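Local coordinates for ribokinase (Cryptococcus neoformans var. grubii serotype A, PDB 6CW5), which probably phosphorylates D-ribose at O-5 with ATP and a divalent cation, most likely magnesium, giving D-ribose 5-phosphate and ADP, at residues 175-186 with 198-206; 221-232 with 253-263. One frame throughout, in Å; residues are numbered along the deposited sequence. Where two conformers were deposited one is given.

Interaction 1 (175-186 with 198-206); sequences MLTPAQLREFPW and ELGDLLLAF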
# COMPACT_ATOMS: atom_id res chain seq x y z
N MET A 175 -4.23 16.52 3.35
CA MET A 175 -2.80 16.61 3.60
C MET A 175 -2.29 15.38 4.36
O MET A 175 -2.98 14.82 5.24
CB MET A 175 -2.50 17.90 4.39
CG MET A 175 -1.00 18.17 4.64
SD MET A 175 0.06 18.03 3.23
CE MET A 175 -0.67 19.27 2.12
N LEU A 176 -1.08 14.95 4.00
CA LEU A 176 -0.36 13.86 4.64
C LEU A 176 0.19 14.35 5.98
O LEU A 176 0.33 15.55 6.20
CB LEU A 176 0.81 13.39 3.74
CG LEU A 176 0.41 12.56 2.49
CD1 LEU A 176 -0.36 13.41 1.48
CD2 LEU A 176 1.67 11.99 1.81
N THR A 177 0.50 13.40 6.88
CA THR A 177 1.14 13.79 8.14
C THR A 177 2.55 14.29 7.85
O THR A 177 3.14 13.96 6.81
CB THR A 177 1.19 12.63 9.14
OG1 THR A 177 2.18 11.66 8.73
CG2 THR A 177 -0.16 11.92 9.24
N PRO A 178 3.13 15.09 8.75
CA PRO A 178 4.48 15.59 8.47
C PRO A 178 5.48 14.47 8.28
O PRO A 178 6.32 14.54 7.37
CB PRO A 178 4.79 16.47 9.70
CG PRO A 178 3.41 17.00 10.08
CD PRO A 178 2.48 15.81 9.85
N ALA A 179 5.39 13.40 9.06
CA ALA A 179 6.33 12.30 8.86
C ALA A 179 6.13 11.64 7.50
O ALA A 179 7.10 11.29 6.81
CB ALA A 179 6.19 11.28 10.00
N GLN A 180 4.88 11.47 7.09
CA GLN A 180 4.64 10.91 5.76
C GLN A 180 5.23 11.80 4.67
O GLN A 180 5.79 11.29 3.70
CB GLN A 180 3.14 10.74 5.54
CG GLN A 180 2.57 9.59 6.36
CD GLN A 180 1.05 9.59 6.38
OE1 GLN A 180 0.39 10.55 5.95
NE2 GLN A 180 0.49 8.49 6.88
N LEU A 181 5.07 13.12 4.79
CA LEU A 181 5.67 14.02 3.80
C LEU A 181 7.19 13.86 3.78
O LEU A 181 7.80 13.79 2.70
CB LEU A 181 5.28 15.48 4.11
CG LEU A 181 3.78 15.77 3.98
CD1 LEU A 181 3.53 17.17 4.60
CD2 LEU A 181 3.38 15.76 2.49
N ARG A 182 7.81 13.78 4.95
CA ARG A 182 9.27 13.67 4.98
C ARG A 182 9.78 12.35 4.41
O ARG A 182 10.94 12.29 3.97
CB ARG A 182 9.79 13.82 6.41
CG ARG A 182 9.61 15.22 6.96
CD ARG A 182 10.26 15.35 8.35
NE ARG A 182 9.52 14.66 9.41
CZ ARG A 182 8.63 15.26 10.19
NH1 ARG A 182 8.33 16.55 10.02
NH2 ARG A 182 8.02 14.57 11.14
N GLU A 183 8.95 11.32 4.38
CA GLU A 183 9.39 10.01 3.90
C GLU A 183 8.89 9.70 2.50
O GLU A 183 9.19 8.63 1.97
CB GLU A 183 8.90 8.92 4.87
CG GLU A 183 9.65 9.00 6.22
CD GLU A 183 8.86 8.43 7.38
OE1 GLU A 183 8.07 7.50 7.15
OE2 GLU A 183 9.04 8.94 8.51
N PHE A 184 8.10 10.61 1.93
CA PHE A 184 7.50 10.40 0.62
C PHE A 184 8.57 10.33 -0.47
O PHE A 184 9.59 11.05 -0.41
CB PHE A 184 6.51 11.54 0.38
CG PHE A 184 5.54 11.30 -0.73
CD1 PHE A 184 4.32 10.67 -0.49
CD2 PHE A 184 5.81 11.77 -2.01
CE1 PHE A 184 3.40 10.47 -1.51
CE2 PHE A 184 4.88 11.59 -3.05
CZ PHE A 184 3.68 10.94 -2.79
N PRO A 185 8.42 9.43 -1.46
CA PRO A 185 9.45 9.25 -2.50
C PRO A 185 9.36 10.33 -3.57
O PRO A 185 9.00 10.09 -4.71
CB PRO A 185 9.14 7.86 -3.04
CG PRO A 185 7.63 7.79 -2.93
CD PRO A 185 7.31 8.46 -1.60
N TRP A 186 9.68 11.57 -3.18
CA TRP A 186 9.61 12.71 -4.09
C TRP A 186 10.43 12.49 -5.35
O TRP A 186 10.11 13.07 -6.40
CB TRP A 186 10.10 13.97 -3.39
CG TRP A 186 9.23 14.27 -2.19
CD1 TRP A 186 9.58 14.15 -0.88
CD2 TRP A 186 7.86 14.70 -2.21
NE1 TRP A 186 8.52 14.49 -0.08
CE2 TRP A 186 7.46 14.84 -0.86
CE3 TRP A 186 6.94 15.01 -3.22
CZ2 TRP A 186 6.16 15.26 -0.50
CZ3 TRP A 186 5.66 15.43 -2.86
CH2 TRP A 186 5.28 15.55 -1.51
N GLU A 198 -1.19 24.29 1.19
CA GLU A 198 -0.51 23.00 1.11
C GLU A 198 0.99 23.17 0.90
O GLU A 198 1.80 22.37 1.40
CB GLU A 198 -1.12 22.17 -0.03
CG GLU A 198 -2.60 21.79 0.31
CD GLU A 198 -3.41 21.37 -0.91
OE1 GLU A 198 -3.00 21.66 -2.05
OE2 GLU A 198 -4.50 20.76 -0.71
N LEU A 199 1.39 24.19 0.14
CA LEU A 199 2.81 24.53 0.05
C LEU A 199 3.39 24.81 1.44
O LEU A 199 4.46 24.32 1.79
CB LEU A 199 3.01 25.76 -0.85
CG LEU A 199 4.46 26.24 -1.02
CD1 LEU A 199 5.31 25.13 -1.61
CD2 LEU A 199 4.57 27.54 -1.89
N GLY A 200 2.68 25.59 2.25
CA GLY A 200 3.15 25.83 3.61
C GLY A 200 3.21 24.57 4.46
O GLY A 200 4.11 24.40 5.29
N ASP A 201 2.25 23.66 4.27
CA ASP A 201 2.28 22.40 5.03
C ASP A 201 3.56 21.64 4.74
O ASP A 201 4.18 21.08 5.65
CB ASP A 201 1.07 21.52 4.69
CG ASP A 201 -0.23 22.04 5.25
OD1 ASP A 201 -0.22 22.72 6.30
OD2 ASP A 201 -1.27 21.74 4.62
N LEU A 202 3.95 21.55 3.47
CA LEU A 202 5.19 20.86 3.15
C LEU A 202 6.39 21.58 3.76
O LEU A 202 7.27 20.96 4.37
CB LEU A 202 5.38 20.74 1.64
CG LEU A 202 4.87 19.41 1.05
CD1 LEU A 202 3.33 19.37 1.10
CD2 LEU A 202 5.40 19.33 -0.39
N LEU A 203 6.46 22.90 3.55
CA LEU A 203 7.60 23.63 4.08
C LEU A 203 7.71 23.45 5.59
O LEU A 203 8.80 23.26 6.12
CB LEU A 203 7.48 25.12 3.71
CG LEU A 203 7.86 25.38 2.25
CD1 LEU A 203 7.36 26.75 1.85
CD2 LEU A 203 9.39 25.29 2.04
N LEU A 204 6.56 23.50 6.30
CA LEU A 204 6.58 23.33 7.75
C LEU A 204 7.04 21.93 8.12
O LEU A 204 7.79 21.76 9.08
CB LEU A 204 5.18 23.58 8.34
CG LEU A 204 4.72 25.03 8.54
CD1 LEU A 204 3.27 25.06 9.00
CD2 LEU A 204 5.62 25.71 9.54
N ALA A 205 6.58 20.91 7.39
CA ALA A 205 7.00 19.55 7.71
C ALA A 205 8.48 19.37 7.43
O ALA A 205 9.11 18.48 8.02
CB ALA A 205 6.16 18.54 6.91
N PHE A 206 9.05 20.17 6.54
CA PHE A 206 10.44 20.03 6.12
C PHE A 206 11.36 20.96 6.91
O PHE A 206 12.50 21.19 6.49
CB PHE A 206 10.57 20.28 4.61
CG PHE A 206 9.85 19.25 3.76
CD1 PHE A 206 9.36 18.09 4.36
CD2 PHE A 206 9.70 19.44 2.39
CE1 PHE A 206 8.68 17.13 3.60
CE2 PHE A 206 9.05 18.49 1.61
CZ PHE A 206 8.54 17.34 2.23
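Pro178 and Leu181, one turn apart on helix 178-183, close on Ala205 near the end of helix 198-205: Ala205 CB lies 3.7 Å from Pro178 CB and 3.8 Å from Leu181 CD1. The axes are 9.3 Å apart at 81°, so the helices meet over a short patch. The Leu181 and Leu202 side chains cross at about a right angle, with Leu181 CD2 3.9 Å from Leu202 CD1. Met175, bent at chi2 and chi3 (49° and 59°), lays its thioether beside Asp201 and brings CE 3.6 Å from Glu198 CB.

The polar link is Arg182 NH1 to Ala205 O, 2.9 Å long; it uses a carbonyl lone pair and lies in the guanidinium plane.

Among the aromatic groups, Phe206 turns a ring edge to the backbone of Leu181 and Arg182. Its CZ sits 3.7 Å from Trp186 NE1, which donates to Leu181 O (3.0 Å), as does Phe184 N.

Glu198 N bonds to ADP-binding Asn195 OD1. Strand 191-195 and helix 220-233 pack against Leu202, and helix 149-161 covers Phe184. At the start of helix 178-183, Thr177 and Gln180 form a capping box, and Thr177 OG1 and Gln180 NE2 hydrogen-bond to Thr132 OG1 and Thr130 O of the second subunit.

Interaction 2 (221-232 with 253-263); sequences QAKASAGILELH and LCYEPGKEVGY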
# COMPACT_ATOMS: atom_id res chain seq x y z
N GLN A 221 2.10 36.26 -3.82
CA GLN A 221 2.89 35.86 -4.99
C GLN A 221 4.36 35.79 -4.62
O GLN A 221 5.05 34.80 -4.92
CB GLN A 221 2.69 36.84 -6.16
CG GLN A 221 3.39 36.36 -7.43
CD GLN A 221 3.43 37.39 -8.54
OE1 GLN A 221 4.47 37.55 -9.20
NE2 GLN A 221 2.30 38.07 -8.79
N ALA A 222 4.85 36.81 -3.92
CA ALA A 222 6.25 36.86 -3.52
C ALA A 222 6.61 35.73 -2.55
O ALA A 222 7.63 35.07 -2.72
CB ALA A 222 6.57 38.22 -2.88
N LYS A 223 5.79 35.53 -1.50
CA LYS A 223 6.13 34.52 -0.49
C LYS A 223 5.99 33.12 -1.05
O LYS A 223 6.78 32.22 -0.71
CB LYS A 223 5.23 34.67 0.74
CG LYS A 223 5.41 35.94 1.52
CD LYS A 223 6.74 35.95 2.24
CE LYS A 223 6.85 37.22 3.09
NZ LYS A 223 8.05 37.15 3.96
N ALA A 224 4.95 32.89 -1.86
CA ALA A 224 4.79 31.56 -2.45
C ALA A 224 5.90 31.27 -3.45
O ALA A 224 6.36 30.13 -3.55
CB ALA A 224 3.42 31.42 -3.10
N SER A 225 6.36 32.29 -4.19
CA SER A 225 7.46 32.07 -5.14
C SER A 225 8.73 31.67 -4.41
O SER A 225 9.41 30.71 -4.80
CB SER A 225 7.73 33.33 -5.97
OG SER A 225 6.74 33.51 -6.96
N ALA A 226 9.07 32.41 -3.35
CA ALA A 226 10.22 32.06 -2.53
C ALA A 226 10.03 30.70 -1.88
O ALA A 226 10.98 29.92 -1.78
CB ALA A 226 10.48 33.14 -1.46
N GLY A 227 8.79 30.38 -1.47
CA GLY A 227 8.54 29.07 -0.88
C GLY A 227 8.76 27.93 -1.86
O GLY A 227 9.28 26.87 -1.49
N ILE A 228 8.39 28.13 -3.12
CA ILE A 228 8.67 27.12 -4.14
C ILE A 228 10.17 26.91 -4.29
O ILE A 228 10.67 25.77 -4.33
CB ILE A 228 8.04 27.52 -5.48
CG1 ILE A 228 6.52 27.35 -5.45
CG2 ILE A 228 8.64 26.67 -6.62
CD1 ILE A 228 5.84 27.99 -6.70
N LEU A 229 10.92 28.00 -4.39
CA LEU A 229 12.36 27.88 -4.57
C LEU A 229 13.02 27.23 -3.35
O LEU A 229 13.98 26.46 -3.48
CB LEU A 229 12.99 29.25 -4.85
CG LEU A 229 12.57 29.93 -6.16
CD1 LEU A 229 13.09 31.34 -6.25
CD2 LEU A 229 13.07 29.08 -7.36
N GLU A 230 12.52 27.55 -2.16
CA GLU A 230 13.02 26.93 -0.94
C GLU A 230 12.72 25.44 -0.90
O GLU A 230 13.58 24.61 -0.55
CB GLU A 230 12.40 27.61 0.28
CG GLU A 230 12.93 26.99 1.56
CD GLU A 230 12.60 27.75 2.83
OE1 GLU A 230 12.10 28.90 2.76
OE2 GLU A 230 12.87 27.16 3.90
N LEU A 231 11.49 25.08 -1.26
CA LEU A 231 11.09 23.68 -1.30
C LEU A 231 11.99 22.91 -2.25
O LEU A 231 12.47 21.83 -1.91
CB LEU A 231 9.62 23.57 -1.70
CG LEU A 231 9.01 22.17 -1.75
CD1 LEU A 231 9.19 21.49 -0.40
CD2 LEU A 231 7.51 22.22 -2.14
N HIS A 232 12.29 23.50 -3.42
CA HIS A 232 13.13 22.84 -4.40
C HIS A 232 14.46 22.41 -3.80
O HIS A 232 14.95 21.32 -4.10
CB HIS A 232 13.39 23.79 -5.59
CG HIS A 232 14.41 23.28 -6.56
ND1 HIS A 232 14.16 22.20 -7.38
CD2 HIS A 232 15.66 23.71 -6.87
CE1 HIS A 232 15.21 21.99 -8.15
NE2 HIS A 232 16.15 22.88 -7.85
N LEU A 253 1.35 29.88 -9.80
CA LEU A 253 2.80 29.87 -9.99
C LEU A 253 3.21 28.52 -10.58
O LEU A 253 2.67 27.47 -10.20
CB LEU A 253 3.50 30.10 -8.65
CG LEU A 253 3.28 31.46 -8.00
CD1 LEU A 253 3.80 31.50 -6.55
CD2 LEU A 253 3.96 32.55 -8.82
N CYS A 254 4.15 28.53 -11.50
CA CYS A 254 4.62 27.32 -12.14
C CYS A 254 6.14 27.31 -12.07
O CYS A 254 6.79 28.34 -12.31
CB CYS A 254 4.13 27.26 -13.60
SG CYS A 254 4.79 25.92 -14.63
N TYR A 255 6.71 26.16 -11.73
CA TYR A 255 8.16 26.03 -11.57
C TYR A 255 8.61 24.70 -12.15
O TYR A 255 8.15 23.64 -11.71
CB TYR A 255 8.57 26.12 -10.09
CG TYR A 255 10.02 25.75 -9.85
CD1 TYR A 255 11.03 26.66 -10.11
CD2 TYR A 255 10.37 24.49 -9.39
CE1 TYR A 255 12.36 26.33 -9.90
CE2 TYR A 255 11.69 24.15 -9.17
CZ TYR A 255 12.68 25.08 -9.44
OH TYR A 255 14.01 24.77 -9.23
N GLU A 256 9.51 24.75 -13.13
CA GLU A 256 10.27 23.57 -13.53
C GLU A 256 11.65 23.60 -12.92
O GLU A 256 12.26 24.68 -12.80
CB GLU A 256 10.40 23.47 -15.06
CG GLU A 256 9.08 23.46 -15.77
CD GLU A 256 9.26 23.36 -17.26
OE1 GLU A 256 9.32 24.42 -17.92
OE2 GLU A 256 9.37 22.22 -17.76
N PRO A 257 12.15 22.44 -12.50
CA PRO A 257 13.46 22.38 -11.84
C PRO A 257 14.52 23.22 -12.53
O PRO A 257 14.75 23.07 -13.74
CB PRO A 257 13.81 20.89 -11.89
CG PRO A 257 12.48 20.22 -11.85
CD PRO A 257 11.54 21.10 -12.65
N GLY A 258 15.12 24.13 -11.78
CA GLY A 258 16.20 24.95 -12.27
C GLY A 258 15.77 26.16 -13.06
O GLY A 258 16.64 26.94 -13.48
N LYS A 259 14.48 26.36 -13.29
CA LYS A 259 14.04 27.46 -14.14
C LYS A 259 13.46 28.59 -13.28
O LYS A 259 13.47 28.53 -12.05
CB LYS A 259 13.01 26.97 -15.17
CG LYS A 259 13.58 25.89 -16.10
CD LYS A 259 12.55 25.51 -17.17
CE LYS A 259 13.07 24.42 -18.13
NZ LYS A 259 12.11 24.19 -19.26
N GLU A 260 12.99 29.64 -13.95
CA GLU A 260 12.29 30.74 -13.27
C GLU A 260 10.91 30.31 -12.83
O GLU A 260 10.19 29.63 -13.57
CB GLU A 260 12.11 31.93 -14.19
CG GLU A 260 13.40 32.65 -14.53
CD GLU A 260 13.91 33.49 -13.39
OE1 GLU A 260 13.13 33.82 -12.44
OE2 GLU A 260 15.09 33.81 -13.46
N VAL A 261 10.50 30.78 -11.65
CA VAL A 261 9.10 30.62 -11.25
C VAL A 261 8.26 31.53 -12.13
O VAL A 261 8.50 32.74 -12.18
CB VAL A 261 8.90 30.97 -9.77
CG1 VAL A 261 7.36 30.95 -9.41
CG2 VAL A 261 9.72 30.04 -8.85
N GLY A 262 7.30 30.97 -12.86
CA GLY A 262 6.43 31.76 -13.71
C GLY A 262 5.12 32.06 -13.01
O GLY A 262 4.63 31.27 -12.22
N TYR A 263 4.53 33.22 -13.31
CA TYR A 263 3.26 33.60 -12.72
C TYR A 263 2.23 33.85 -13.81
O TYR A 263 2.52 34.56 -14.78
CB TYR A 263 3.38 34.86 -11.85
CG TYR A 263 2.05 35.39 -11.41
CD1 TYR A 263 1.37 34.80 -10.36
CD2 TYR A 263 1.47 36.49 -12.04
CE1 TYR A 263 0.16 35.26 -9.96
CE2 TYR A 263 0.24 36.96 -11.64
CZ TYR A 263 -0.40 36.34 -10.60
OH TYR A 263 -1.63 36.79 -10.18
O HOH W 1 -0.32 38.10 -7.31
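In this PfkB-family alpha/beta fold, helix 220-233 packs on the antiparallel hairpin of strands 252-255 and 262-264 at one margin of the large mixed sheet. The segment axes of helix 221-232 and strand 253-255 run 9.6 Å apart at 21°, nearly aligned, so residues spaced along the helix meet successive inward-facing strand residues. Cys254 and Gly262 exchange backbone hydrogen bonds in both directions, which fixes the hairpin pairing.

The apolar centre is formed by Ile228, whose two arms divide the work: CD1 reaches Leu253 CB (3.7 Å), while CG2, anti to the backbone N, presses on Tyr255 CB at 3.5 Å. Leu253 CD1 is tight against Ala224 CB, 3.5 Å away. Leu229 CD2 fits between Tyr255 CE1 and Val261 CG2, 3.8 Å from each. Ser225 OG turns back to Gln221 O, which also accepts Ser225 N from the opposite face of its plane; the hydroxyl thus meets Leu253 and Val261 while bonded within its own helix.

Toward the helix N terminus, the Gln221 amide stacks on the Tyr263 ring, planes 10° apart, with NE2 over the ring centre. A water accepts from NE2 and weakly donates to Tyr263 OH, whose strongest partner is Lys250 O; this end adjoins Gly251, an ADP-binding residue. At the other end, Tyr255 points its edge at the His232 face, ring planes at 65°. Tyr255 OH sits 2.9 Å above the centre of the imidazole and accepts a nearly straight bond from Gly258 N (2.9 Å) in the type II turn.

Overall arrangement
From the N terminus, interaction 1 comes first: its chain leaves helix 178-183, passes through strand 191-195 and returns on helix 196-205, closing a short excursion of 11 intervening residues. Interaction 2 opens only afterwards, with helix 220-233, and closes through strand 242-246 onto the hairpin 252-264, with 20 residues between its segments. The two are therefore in series, neither nested nor crossed. Their centres are about 17 Å apart, yet they touch through helices 196-205 and 220-233, consecutive in the chain: Phe206 CD2 lies 3.5 Å from Leu231 CD1. Together they join helix 178-183, through two successive helices, to the antiparallel margin of the large sheet.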